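Local coordinates for protein geranyltranstransferase (Marinomonas sp. MED121, PDB 4F62) that probably joins isopentenyl diphosphate to allylic diphosphates to build prenyl diphosphates, as a putative farnesyl-diphosphate synthase of the isoprenoid synthase superfamily, at residues Y210-Q221 with L283-D292; R47-A55 with L184-G192. All blocks are in the same frame, centred on the assembly; numbering follows the deposited sequence.

From the N terminus, residues 47-55, on helix 48-60, come first. Interaction 2 pairs them with residues 184-192 on helix 170-194 and closes a loop of 128 residues, most of them helical. The chain then passes into the next helix, 201-226. Its residues 210-221 meet residues 283-292, the modelled C-terminal end, in interaction 1, which closes a shorter loop. The two loops follow in series and neither nest nor cross. The contacts still touch in space: Y289 and I290 of interaction 1 pack on I48 of interaction 2, and A211 packs on K186. Together they tie the early helix 48-60, helices 170-194 and 201-226 and the last helix into one all-helical bundle.

Interaction 1: residues Y210-Q221 with L283-D292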
loop_
_atom_site.group_PDB
_atom_site.type_symbol
_atom_site.label_atom_id
_atom_site.label_comp_id
_atom_site.label_asym_id
_atom_site.label_seq_id
_atom_site.Cartn_x
_atom_site.Cartn_y
_atom_site.Cartn_z
ATOM N N TYR A 210 -7.905 16.839 19.062
ATOM C CA TYR A 210 -6.849 17.795 18.733
ATOM C C TYR A 210 -6.613 17.777 17.226
ATOM O O TYR A 210 -6.614 18.823 16.564
ATOM C CB TYR A 210 -5.561 17.466 19.492
ATOM C CG TYR A 210 -4.318 18.154 18.959
ATOM C CD1 TYR A 210 -3.556 17.573 17.952
ATOM C CD2 TYR A 210 -3.900 19.380 19.470
ATOM C CE1 TYR A 210 -2.415 18.189 17.465
ATOM C CE2 TYR A 210 -2.760 20.007 18.983
ATOM C CZ TYR A 210 -2.022 19.397 17.977
ATOM O OH TYR A 210 -0.890 19.997 17.470
ATOM N N ALA A 211 -6.436 16.575 16.688
ATOM C CA ALA A 211 -6.084 16.408 15.289
ATOM C C ALA A 211 -7.191 16.867 14.361
ATOM O O ALA A 211 -6.935 17.524 13.346
ATOM C CB ALA A 211 -5.742 14.949 15.008
ATOM N N HIS A 212 -8.424 16.503 14.695
ATOM C CA HIS A 212 -9.576 16.945 13.912
ATOM C C HIS A 212 -9.615 18.466 13.810
ATOM O O HIS A 212 -9.817 19.022 12.726
ATOM C CB HIS A 212 -10.880 16.443 14.536
ATOM C CG HIS A 212 -12.100 16.793 13.739
ATOM N ND1 HIS A 212 -12.743 18.007 13.855
ATOM C CD2 HIS A 212 -12.787 16.088 12.810
ATOM C CE1 HIS A 212 -13.777 18.036 13.031
ATOM N NE2 HIS A 212 -13.825 16.882 12.385
ATOM N N ALA A 213 -9.423 19.141 14.940
ATOM C CA ALA A 213 -9.510 20.595 14.962
ATOM C C ALA A 213 -8.411 21.223 14.104
ATOM O O ALA A 213 -8.662 22.130 13.295
ATOM C CB ALA A 213 -9.438 21.109 16.404
ATOM N N ILE A 214 -7.189 20.735 14.284
ATOM C CA ILE A 214 -6.023 21.269 13.581
ATOM C C ILE A 214 -6.103 21.028 12.070
ATOM O O ILE A 214 -5.768 21.910 11.266
ATOM C CB ILE A 214 -4.727 20.646 14.148
ATOM C CG1 ILE A 214 -4.440 21.249 15.517
ATOM C CG2 ILE A 214 -3.553 20.895 13.229
ATOM C CD1 ILE A 214 -4.396 22.728 15.483
ATOM N N GLY A 215 -6.556 19.836 11.690
ATOM C CA GLY A 215 -6.718 19.492 10.285
ATOM C C GLY A 215 -7.705 20.389 9.566
ATOM O O GLY A 215 -7.430 20.895 8.469
ATOM N N LEU A 216 -8.867 20.599 10.171
ATOM C CA LEU A 216 -9.852 21.470 9.553
ATOM C C LEU A 216 -9.345 22.921 9.552
ATOM O O LEU A 216 -9.415 23.610 8.524
ATOM C CB LEU A 216 -11.204 21.342 10.269
ATOM C CG LEU A 216 -12.392 22.125 9.704
ATOM C CD1 LEU A 216 -12.533 21.912 8.191
ATOM C CD2 LEU A 216 -13.676 21.711 10.431
ATOM N N ALA A 217 -8.812 23.376 10.686
ATOM C CA ALA A 217 -8.363 24.764 10.815
ATOM C C ALA A 217 -7.392 25.180 9.713
ATOM O O ALA A 217 -7.471 26.300 9.188
ATOM C CB ALA A 217 -7.737 25.008 12.182
ATOM N N PHE A 218 -6.486 24.281 9.346
ATOM C CA PHE A 218 -5.507 24.638 8.326
ATOM C C PHE A 218 -6.152 24.764 6.944
ATOM O O PHE A 218 -5.759 25.624 6.153
ATOM C CB PHE A 218 -4.277 23.706 8.359
ATOM C CG PHE A 218 -4.250 22.660 7.284
ATOM C CD1 PHE A 218 -3.882 22.981 5.971
ATOM C CD2 PHE A 218 -4.520 21.333 7.599
ATOM C CE1 PHE A 218 -3.842 22.004 4.983
ATOM C CE2 PHE A 218 -4.478 20.343 6.622
ATOM C CZ PHE A 218 -4.137 20.676 5.312
ATOM N N GLN A 219 -7.156 23.935 6.658
ATOM C CA GLN A 219 -7.892 24.089 5.403
ATOM C C GLN A 219 -8.687 25.389 5.367
ATOM O O GLN A 219 -8.697 26.087 4.346
ATOM C CB GLN A 219 -8.797 22.879 5.136
ATOM C CG GLN A 219 -8.026 21.589 4.835
ATOM C CD GLN A 219 -7.408 21.561 3.435
ATOM O OE1 GLN A 219 -7.474 22.539 2.686
ATOM N NE2 GLN A 219 -6.813 20.427 3.079
ATOM N N VAL A 220 -9.355 25.720 6.473
ATOM C CA VAL A 220 -10.084 26.987 6.540
ATOM C C VAL A 220 -9.125 28.155 6.371
ATOM O O VAL A 220 -9.371 29.066 5.572
ATOM C CB VAL A 220 -10.865 27.153 7.869
ATOM C CG1 VAL A 220 -11.706 28.451 7.846
ATOM C CG2 VAL A 220 -11.752 25.937 8.111
ATOM N N GLN A 221 -8.025 28.122 7.120
ATOM C CA GLN A 221 -7.028 29.179 7.039
ATOM C C GLN A 221 -6.476 29.330 5.624
ATOM O O GLN A 221 -6.270 30.446 5.151
ATOM C CB GLN A 221 -5.883 28.930 8.032
ATOM C CG GLN A 221 -4.856 30.056 8.071
ATOM C CD GLN A 221 -5.456 31.419 8.435
ATOM O OE1 GLN A 221 -6.574 31.514 8.953
ATOM N NE2 GLN A 221 -4.701 32.483 8.165
ATOM N N LEU A 283 3.096 20.001 20.533
ATOM C CA LEU A 283 1.774 19.940 19.917
ATOM C C LEU A 283 1.099 21.307 19.942
ATOM O O LEU A 283 0.356 21.658 19.030
ATOM C CB LEU A 283 0.892 18.893 20.603
ATOM C CG LEU A 283 1.127 17.424 20.254
ATOM C CD1 LEU A 283 0.184 16.530 21.054
ATOM C CD2 LEU A 283 0.931 17.203 18.767
ATOM N N THR A 284 1.360 22.088 20.978
ATOM C CA THR A 284 0.804 23.428 21.024
ATOM C C THR A 284 1.484 24.296 19.969
ATOM O O THR A 284 0.813 24.980 19.182
ATOM C CB THR A 284 0.981 24.043 22.414
ATOM O OG1 THR A 284 0.317 23.213 23.379
ATOM C CG2 THR A 284 0.401 25.455 22.452
ATOM N N ASP A 285 2.817 24.259 19.941
ATOM C CA ASP A 285 3.580 25.017 18.950
ATOM C C ASP A 285 3.207 24.603 17.523
ATOM O O ASP A 285 3.027 25.458 16.655
ATOM C CB ASP A 285 5.084 24.844 19.164
ATOM C CG ASP A 285 5.569 25.479 20.448
ATOM O OD1 ASP A 285 4.841 26.318 21.013
ATOM O OD2 ASP A 285 6.690 25.144 20.881
ATOM N N LEU A 286 3.091 23.297 17.293
ATOM C CA LEU A 286 2.721 22.758 15.974
ATOM C C LEU A 286 1.331 23.183 15.531
ATOM O O LEU A 286 1.058 23.276 14.330
ATOM C CB LEU A 286 2.792 21.224 15.945
ATOM C CG LEU A 286 4.186 20.601 15.797
ATOM C CD1 LEU A 286 4.120 19.085 15.921
ATOM C CD2 LEU A 286 4.792 20.993 14.459
ATOM N N ALA A 287 0.443 23.415 16.492
ATOM C CA ALA A 287 -0.906 23.855 16.158
ATOM C C ALA A 287 -0.812 25.204 15.442
ATOM O O ALA A 287 -1.351 25.379 14.341
ATOM C CB ALA A 287 -1.766 23.969 17.406
ATOM N N ASN A 288 -0.104 26.143 16.062
ATOM C CA ASN A 288 0.051 27.482 15.494
ATOM C C ASN A 288 0.767 27.471 14.138
ATOM O O ASN A 288 0.341 28.143 13.199
ATOM C CB ASN A 288 0.765 28.407 16.485
ATOM C CG ASN A 288 0.308 28.183 17.924
ATOM O OD1 ASN A 288 -0.702 27.515 18.168
ATOM N ND2 ASN A 288 1.058 28.732 18.884
ATOM N N TYR A 289 1.846 26.697 14.039
ATOM C CA TYR A 289 2.616 26.595 12.797
ATOM C C TYR A 289 1.805 26.037 11.612
ATOM O O TYR A 289 1.792 26.630 10.527
ATOM C CB TYR A 289 3.857 25.733 13.025
ATOM C CG TYR A 289 4.681 25.476 11.783
ATOM C CD1 TYR A 289 5.336 26.516 11.131
ATOM C CD2 TYR A 289 4.828 24.189 11.278
ATOM C CE1 TYR A 289 6.103 26.282 9.997
ATOM C CE2 TYR A 289 5.594 23.945 10.152
ATOM C CZ TYR A 289 6.228 24.993 9.513
ATOM O OH TYR A 289 6.988 24.748 8.390
ATOM N N ILE A 290 1.146 24.896 11.823
ATOM C CA ILE A 290 0.345 24.242 10.779
ATOM C C ILE A 290 -0.816 25.130 10.344
ATOM O O ILE A 290 -1.021 25.375 9.144
ATOM C CB ILE A 290 -0.215 22.876 11.244
ATOM C CG1 ILE A 290 0.929 21.881 11.471
ATOM C CG2 ILE A 290 -1.187 22.319 10.217
ATOM C CD1 ILE A 290 0.556 20.695 12.368
ATOM N N ILE A 291 -1.567 25.614 11.327
ATOM C CA ILE A 291 -2.673 26.527 11.069
ATOM C C ILE A 291 -2.195 27.786 10.358
ATOM O O ILE A 291 -2.733 28.139 9.303
ATOM C CB ILE A 291 -3.381 26.921 12.377
ATOM C CG1 ILE A 291 -4.223 25.750 12.884
ATOM C CG2 ILE A 291 -4.270 28.138 12.171
ATOM C CD1 ILE A 291 -4.896 26.030 14.212
ATOM N N ASP A 292 -1.163 28.408 10.935
ATOM C CA ASP A 292 -0.642 29.741 10.595
ATOM C C ASP A 292 -1.379 30.824 11.381
ATOM O O ASP A 292 -1.028 31.112 12.526
ATOM C CB ASP A 292 -0.640 30.034 9.085
ATOM C CG ASP A 292 -0.386 31.495 8.773
ATOM O OD1 ASP A 292 -1.356 32.286 8.768
ATOM O OD2 ASP A 292 0.787 31.851 8.530
#
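The Y210 side chain leaves its helix with CG opposite the backbone N (chi1 165°), and this carries the phenol across to L283. I214 has CG1 opposite its carbonyl carbon (chi1 -74°), which brings CD1 against A287 and I291. The Y210 OH donates a hydrogen bond of 2.6 Å to L283 O. The donor is tilted from the carbonyl plane. L283 O also accepts from A287 N within its own helix, so two donors grip it. L283 O lies at the ring edge, near its plane, while L283 CD2 stands off the plane, 3.7 Å from Y210 CE1. I214 CG1 lies over one ring face, toward the rim. Replacing Y210 by a phenylalanine would probably leave L283 O with the helical bond from A287 N but without its partner from the neighbouring helix.

Further along, the contact is aliphatic. I214 CD1 sits 3.5 Å from A287 CB, a tight carbon pair. I291 CD1 reaches I214 CD1 and also A217 CB, each at 3.6 Å, and the two isoleucines cross at about a right angle. F218 meets I290 with its CB, 3.9 Å from I290 CG2. At the C-terminal end Q221 CG comes to 3.1 Å from I291 O. Its NE2 gives D292 OD1 a weak hydrogen bond, and D292 is poorly ordered. L52 and A55 of helix 48-60 touch Y210 and L283 respectively, and A269 of helix 249-273 touches I214. The two helical segments run in nearly the same direction, 25° apart, with axes 9.1 Å apart at their closest. Here the last modelled helix packs on helix 201-226 within the all-alpha bundle of the isoprenoid synthase fold.

Interaction 2: residues R47-A55 with L184-G192; sequences RIRPMLTYA and LIKASVRMG
The R49 side chain crosses I185 at about a right angle. I185 CD1 sits over one face of the guanidinium, toward its rim, 4.0 Å from R49 NE. L184 CB is at the edge of the same group. Nearer the backbone, R49 CB touches S188 OG at 3.3 Å. L52 enters next: its CD1 meets I185 CG2 at 3.8 Å, and its CB packs on S188 CB and V189 CG1. At the far end the backbones come close. T53 CA-H points to S188 O, and G192 CA-H points to T53 O, with 3.3 Å between G192 CA and T53 O. T53 CG2 also packs on G192 CA. A CB on G192 would clash with T53 O.

The helical segments cross at -30° with axes 7.2 Å apart. The pair joins helix 48-60 to helix 170-194 in the all-helical fold of prenyl synthases. S188 and G192 face T53, where the backbones come closest.

The two hydroxyls are turned back onto their own helices. T53 OG1, opposite its carbonyl carbon (chi1 -51°), donates to R49 O at 2.7 Å from above the carbonyl plane. T53 N binds the same oxygen from the other face. S188 OG likewise donates to L184 O at 2.9 Å, and S188 N shares that acceptor from the opposite face. Beyond them, L74 of helix 65-86 touches T53 and L184, and H78 touches R49. R49 NH1 also bonds a glycerol molecule, probably from the crystallisation liquor.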
loop_
_atom_site.group_PDB
_atom_site.type_symbol
_atom_site.label_atom_id
_atom_site.label_comp_id
_atom_site.label_asym_id
_atom_site.label_seq_id
_atom_site.Cartn_x
_atom_site.Cartn_y
_atom_site.Cartn_z
ATOM N N ARG A 47 7.710 18.074 6.671
ATOM C CA ARG A 47 7.532 16.912 7.561
ATOM C C ARG A 47 6.530 17.139 8.704
ATOM O O ARG A 47 6.740 16.671 9.834
ATOM C CB ARG A 47 8.876 16.472 8.166
ATOM C CG ARG A 47 10.007 16.358 7.183
ATOM C CD ARG A 47 9.631 15.443 6.039
ATOM N NE ARG A 47 10.823 15.006 5.318
ATOM C CZ ARG A 47 10.830 14.562 4.065
ATOM N NH1 ARG A 47 9.700 14.504 3.369
ATOM N NH2 ARG A 47 11.972 14.182 3.505
ATOM N N ILE A 48 5.455 17.864 8.411
ATOM C CA ILE A 48 4.411 18.139 9.392
ATOM C C ILE A 48 3.900 16.855 10.036
ATOM O O ILE A 48 3.738 16.769 11.257
ATOM C CB ILE A 48 3.212 18.799 8.719
ATOM C CG1 ILE A 48 3.610 20.157 8.149
ATOM C CG2 ILE A 48 2.069 18.921 9.692
ATOM C CD1 ILE A 48 4.152 21.081 9.157
ATOM N N ARG A 49 3.647 15.847 9.214
ATOM C CA ARG A 49 3.102 14.601 9.749
ATOM C C ARG A 49 4.099 13.839 10.632
ATOM O O ARG A 49 3.743 13.395 11.728
ATOM C CB ARG A 49 2.487 13.749 8.623
ATOM C CG ARG A 49 1.243 14.448 8.031
ATOM C CD ARG A 49 0.869 13.971 6.624
ATOM N NE ARG A 49 -0.108 14.880 6.002
ATOM C CZ ARG A 49 0.188 16.079 5.500
ATOM N NH1 ARG A 49 1.439 16.531 5.542
ATOM N NH2 ARG A 49 -0.765 16.826 4.954
ATOM N N PRO A 50 5.351 13.680 10.172
ATOM C CA PRO A 50 6.329 13.195 11.158
ATOM C C PRO A 50 6.408 14.036 12.445
ATOM O O PRO A 50 6.418 13.448 13.533
ATOM C CB PRO A 50 7.649 13.250 10.386
ATOM C CG PRO A 50 7.224 12.865 8.982
ATOM C CD PRO A 50 5.876 13.590 8.794
ATOM N N MET A 51 6.450 15.361 12.344
ATOM C CA MET A 51 6.514 16.188 13.551
ATOM C C MET A 51 5.368 15.899 14.530
ATOM O O MET A 51 5.596 15.752 15.725
ATOM C CB MET A 51 6.579 17.683 13.200
ATOM C CG MET A 51 7.875 18.060 12.496
ATOM S SD MET A 51 8.175 19.835 12.343
ATOM C CE MET A 51 6.870 20.277 11.207
ATOM N N LEU A 52 4.142 15.805 14.019
ATOM C CA LEU A 52 2.993 15.463 14.855
ATOM C C LEU A 52 3.158 14.090 15.494
ATOM O O LEU A 52 2.796 13.892 16.651
ATOM C CB LEU A 52 1.707 15.452 14.023
ATOM C CG LEU A 52 1.165 16.816 13.595
ATOM C CD1 LEU A 52 0.042 16.609 12.582
ATOM C CD2 LEU A 52 0.672 17.613 14.809
ATOM N N THR A 53 3.689 13.136 14.734
ATOM C CA THR A 53 3.872 11.773 15.235
ATOM C C THR A 53 4.843 11.746 16.410
ATOM O O THR A 53 4.561 11.156 17.464
ATOM C CB THR A 53 4.385 10.845 14.124
ATOM O OG1 THR A 53 3.539 10.990 12.974
ATOM C CG2 THR A 53 4.372 9.368 14.579
ATOM N N TYR A 54 5.990 12.395 16.243
ATOM C CA TYR A 54 6.979 12.405 17.312
ATOM C C TYR A 54 6.461 13.190 18.511
ATOM O O TYR A 54 6.757 12.833 19.655
ATOM C CB TYR A 54 8.299 13.011 16.836
ATOM C CG TYR A 54 9.066 12.147 15.864
ATOM C CD1 TYR A 54 9.586 10.913 16.255
ATOM C CD2 TYR A 54 9.299 12.572 14.559
ATOM C CE1 TYR A 54 10.305 10.116 15.363
ATOM C CE2 TYR A 54 10.022 11.782 13.660
ATOM C CZ TYR A 54 10.524 10.564 14.066
ATOM O OH TYR A 54 11.242 9.796 13.176
ATOM N N ALA A 55 5.712 14.268 18.247
ATOM C CA ALA A 55 5.192 15.129 19.327
ATOM C C ALA A 55 4.184 14.378 20.189
ATOM O O ALA A 55 4.154 14.531 21.408
ATOM C CB ALA A 55 4.543 16.404 18.757
ATOM N N LEU A 184 -4.986 11.676 7.656
ATOM C CA LEU A 184 -3.558 11.423 7.839
ATOM C C LEU A 184 -2.998 12.250 8.984
ATOM O O LEU A 184 -2.060 11.824 9.668
ATOM C CB LEU A 184 -2.758 11.714 6.566
ATOM C CG LEU A 184 -2.488 10.621 5.537
ATOM C CD1 LEU A 184 -1.431 11.121 4.557
ATOM C CD2 LEU A 184 -2.036 9.302 6.200
ATOM N N ILE A 185 -3.560 13.440 9.181
ATOM C CA ILE A 185 -3.171 14.265 10.315
ATOM C C ILE A 185 -3.558 13.548 11.597
ATOM O O ILE A 185 -2.802 13.521 12.561
ATOM C CB ILE A 185 -3.896 15.637 10.288
ATOM C CG1 ILE A 185 -3.458 16.445 9.065
ATOM C CG2 ILE A 185 -3.647 16.400 11.575
ATOM C CD1 ILE A 185 -1.967 16.711 9.000
ATOM N N LYS A 186 -4.758 12.975 11.610
ATOM C CA LYS A 186 -5.216 12.210 12.772
ATOM C C LYS A 186 -4.405 10.922 12.964
ATOM O O LYS A 186 -4.105 10.523 14.100
ATOM C CB LYS A 186 -6.711 11.883 12.648
ATOM C CG LYS A 186 -7.321 11.283 13.916
ATOM C CD LYS A 186 -8.862 11.333 13.890
ATOM C CE LYS A 186 -9.443 10.110 13.196
ATOM N NZ LYS A 186 -10.509 9.453 14.018
ATOM N N ALA A 187 -4.068 10.263 11.861
ATOM C CA ALA A 187 -3.235 9.056 11.927
ATOM C C ALA A 187 -1.888 9.395 12.557
ATOM O O ALA A 187 -1.325 8.605 13.318
ATOM C CB ALA A 187 -3.033 8.471 10.552
ATOM N N SER A 188 -1.375 10.581 12.240
ATOM C CA SER A 188 -0.095 11.030 12.793
ATOM C C SER A 188 -0.103 11.066 14.321
ATOM O O SER A 188 0.781 10.494 14.963
ATOM C CB SER A 188 0.284 12.409 12.241
ATOM O OG SER A 188 0.507 12.344 10.843
ATOM N N VAL A 189 -1.091 11.739 14.910
ATOM C CA VAL A 189 -1.130 11.821 16.368
ATOM C C VAL A 189 -1.522 10.475 16.988
ATOM O O VAL A 189 -0.962 10.090 18.015
ATOM C CB VAL A 189 -2.036 12.984 16.905
ATOM C CG1 VAL A 189 -1.708 14.302 16.194
ATOM C CG2 VAL A 189 -3.502 12.645 16.746
ATOM N N ARG A 190 -2.457 9.752 16.362
ATOM C CA ARG A 190 -2.886 8.458 16.900
ATOM C C ARG A 190 -1.737 7.441 16.890
ATOM O O ARG A 190 -1.447 6.771 17.901
ATOM C CB ARG A 190 -4.118 7.911 16.141
ATOM C CG ARG A 190 -5.419 8.690 16.379
ATOM C CD ARG A 190 -6.588 8.085 15.570
ATOM N NE ARG A 190 -6.810 6.676 15.914
ATOM C CZ ARG A 190 -7.497 6.266 16.977
ATOM N NH1 ARG A 190 -8.040 7.157 17.804
ATOM N NH2 ARG A 190 -7.641 4.972 17.220
ATOM N N MET A 191 -1.071 7.326 15.748
ATOM C CA MET A 191 0.030 6.375 15.627
ATOM C C MET A 191 1.226 6.745 16.494
ATOM O O MET A 191 1.861 5.871 17.065
ATOM C CB MET A 191 0.461 6.212 14.170
ATOM C CG MET A 191 -0.631 5.588 13.283
ATOM S SD MET A 191 -0.181 5.692 11.541
ATOM C CE MET A 191 1.028 4.367 11.420
ATOM N N GLY A 192 1.528 8.037 16.579
ATOM C CA GLY A 192 2.593 8.503 17.442
ATOM C C GLY A 192 2.392 8.038 18.868
ATOM O O GLY A 192 3.285 7.418 19.459
#